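Local coordinates for putative uncharacterized protein (Mycobacterium avium, PDB 2Z6V) that is of unknown function but probably acts as a sulfotransferase, transferring a sulfuryl group from the donor PAPS to an acceptor, at residues V59-T64 with L208-Y213. Numbering follows the deposited sequence.
Sequences VDEVNT and LPTDRY
Glu61 reaches out from the last turn of helix 50-64 and puts one carboxylate oxygen, OE2, against the loop that leads into helix 212-219. Two hydrogen bonds from Thr210 grip that oxygen. Thr210 N donates to Glu61 OE2 at 3.2 Å, nearly along the C-O axis, with an angle of 157° at the hydrogen. Thr210 OG1 donates to Glu61 OE2 at 2.5 Å and comes from above the carboxylate plane. The Glu61 side chain gets there by being stretched out: CG is anti to the backbone N (chi1 -158°) and the chain stays extended beyond it.

Charge pairing forms a second group of contacts. Arg212, in the first turn of helix 212-219, bends at chi3 (57°) and sends its guanidinium back to helix 50-64. Arg212 NH2 donates to Asp60 OD2 at 3.2 Å. The oxygen offers its anti lone pair and lies somewhat out of the guanidinium plane. Arg212 NH1 makes a weak bond to the same OD2. A long ion pair from Arg212 NH2 to Glu61 OE1, 3.9 Å, joins the three residues in a salt-bridge network. In sequence, helix 50-64 precedes the parallel sheet of the sulfotransferase fold, and helix 212-219 lies between strands 132-134 and 244-248.

Carbon atoms make van der Waals contacts with the carboxylate. Pro209 and Glu61 approach from opposite directions, with Pro209 CD 3.1 Å from Glu61 OE2. Leu208 CB lies 3.6 Å from Glu61 OE2. Nonpolar packing joins Leu208 and Pro209 to Phe68, in the loop after helix 50-64. Glu61 CB sits at the guanidinium edge, 3.8 Å from Arg212 NH2.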
# COMPACT_ATOMS: atom_id res chain seq x y z
N VAL A 59 1.74 -2.41 20.01
CA VAL A 59 2.65 -2.35 21.15
C VAL A 59 2.41 -3.47 22.16
O VAL A 59 3.36 -4.09 22.65
CB VAL A 59 2.53 -1.00 21.88
CG1 VAL A 59 3.38 -1.00 23.13
CG2 VAL A 59 2.94 0.12 20.94
N ASP A 60 1.15 -3.73 22.47
CA ASP A 60 0.81 -4.77 23.41
C ASP A 60 1.36 -6.12 22.97
O ASP A 60 1.79 -6.92 23.79
CB ASP A 60 -0.70 -4.88 23.56
CG ASP A 60 -1.10 -5.93 24.57
OD1 ASP A 60 -0.72 -5.79 25.75
OD2 ASP A 60 -1.79 -6.90 24.18
N GLU A 61 1.35 -6.35 21.66
CA GLU A 61 1.83 -7.60 21.12
C GLU A 61 3.35 -7.71 21.06
O GLU A 61 3.91 -8.75 21.39
CB GLU A 61 1.24 -7.85 19.73
CG GLU A 61 1.24 -9.31 19.33
CD GLU A 61 0.38 -9.60 18.12
OE1 GLU A 61 -0.66 -8.94 17.96
OE2 GLU A 61 0.74 -10.51 17.33
N VAL A 62 4.04 -6.65 20.64
CA VAL A 62 5.50 -6.72 20.58
C VAL A 62 6.08 -6.88 21.99
O VAL A 62 7.18 -7.41 22.15
CB VAL A 62 6.13 -5.48 19.89
CG1 VAL A 62 5.58 -5.33 18.49
CG2 VAL A 62 5.88 -4.24 20.72
N ASN A 63 5.34 -6.42 22.99
CA ASN A 63 5.77 -6.54 24.38
C ASN A 63 5.49 -7.95 24.89
O ASN A 63 6.35 -8.57 25.51
CB ASN A 63 5.02 -5.56 25.29
CG ASN A 63 5.54 -4.13 25.18
OD1 ASN A 63 6.69 -3.91 24.82
ND2 ASN A 63 4.69 -3.16 25.52
N THR A 64 4.30 -8.46 24.62
CA THR A 64 3.89 -9.78 25.10
C THR A 64 4.23 -11.02 24.27
O THR A 64 4.61 -12.04 24.84
CB THR A 64 2.37 -9.80 25.36
OG1 THR A 64 1.67 -9.61 24.12
CG2 THR A 64 1.98 -8.70 26.33
N LEU A 208 3.29 -8.83 12.62
CA LEU A 208 2.76 -9.41 13.86
C LEU A 208 2.55 -10.92 13.70
O LEU A 208 2.10 -11.39 12.65
CB LEU A 208 1.46 -8.71 14.26
CG LEU A 208 1.59 -7.19 14.40
CD1 LEU A 208 0.26 -6.58 14.81
CD2 LEU A 208 2.65 -6.84 15.42
N PRO A 209 2.89 -11.70 14.73
CA PRO A 209 2.74 -13.16 14.69
C PRO A 209 1.31 -13.67 14.64
O PRO A 209 1.04 -14.72 14.07
CB PRO A 209 3.48 -13.60 15.95
CG PRO A 209 3.21 -12.48 16.90
CD PRO A 209 3.45 -11.27 16.02
N THR A 210 0.39 -12.92 15.24
CA THR A 210 -1.01 -13.32 15.24
C THR A 210 -1.83 -12.51 14.25
O THR A 210 -1.30 -11.71 13.48
CB THR A 210 -1.62 -13.15 16.64
OG1 THR A 210 -1.42 -11.79 17.07
CG2 THR A 210 -0.97 -14.10 17.63
N ASP A 211 -3.14 -12.72 14.28
CA ASP A 211 -4.04 -12.01 13.38
C ASP A 211 -5.00 -11.12 14.15
O ASP A 211 -6.01 -10.67 13.60
CB ASP A 211 -4.82 -13.02 12.52
CG ASP A 211 -5.88 -13.76 13.31
OD1 ASP A 211 -5.69 -13.98 14.52
OD2 ASP A 211 -6.91 -14.14 12.71
N ARG A 212 -4.70 -10.85 15.42
CA ARG A 212 -5.57 -9.99 16.20
C ARG A 212 -5.66 -8.61 15.58
O ARG A 212 -6.76 -8.07 15.40
CB ARG A 212 -5.07 -9.86 17.64
CG ARG A 212 -5.92 -8.88 18.46
CD ARG A 212 -5.47 -8.72 19.91
NE ARG A 212 -4.07 -8.29 20.01
CZ ARG A 212 -3.56 -7.65 21.06
NH1 ARG A 212 -4.34 -7.35 22.10
NH2 ARG A 212 -2.28 -7.31 21.07
N TYR A 213 -4.52 -8.02 15.23
CA TYR A 213 -4.53 -6.69 14.63
C TYR A 213 -5.34 -6.67 13.33
O TYR A 213 -6.13 -5.76 13.10
CB TYR A 213 -3.11 -6.19 14.36
CG TYR A 213 -3.08 -4.84 13.68
CD1 TYR A 213 -3.27 -3.66 14.42
CD2 TYR A 213 -2.96 -4.74 12.30
CE1 TYR A 213 -3.34 -2.42 13.78
CE2 TYR A 213 -3.03 -3.51 11.65
CZ TYR A 213 -3.23 -2.35 12.40
OH TYR A 213 -3.36 -1.14 11.74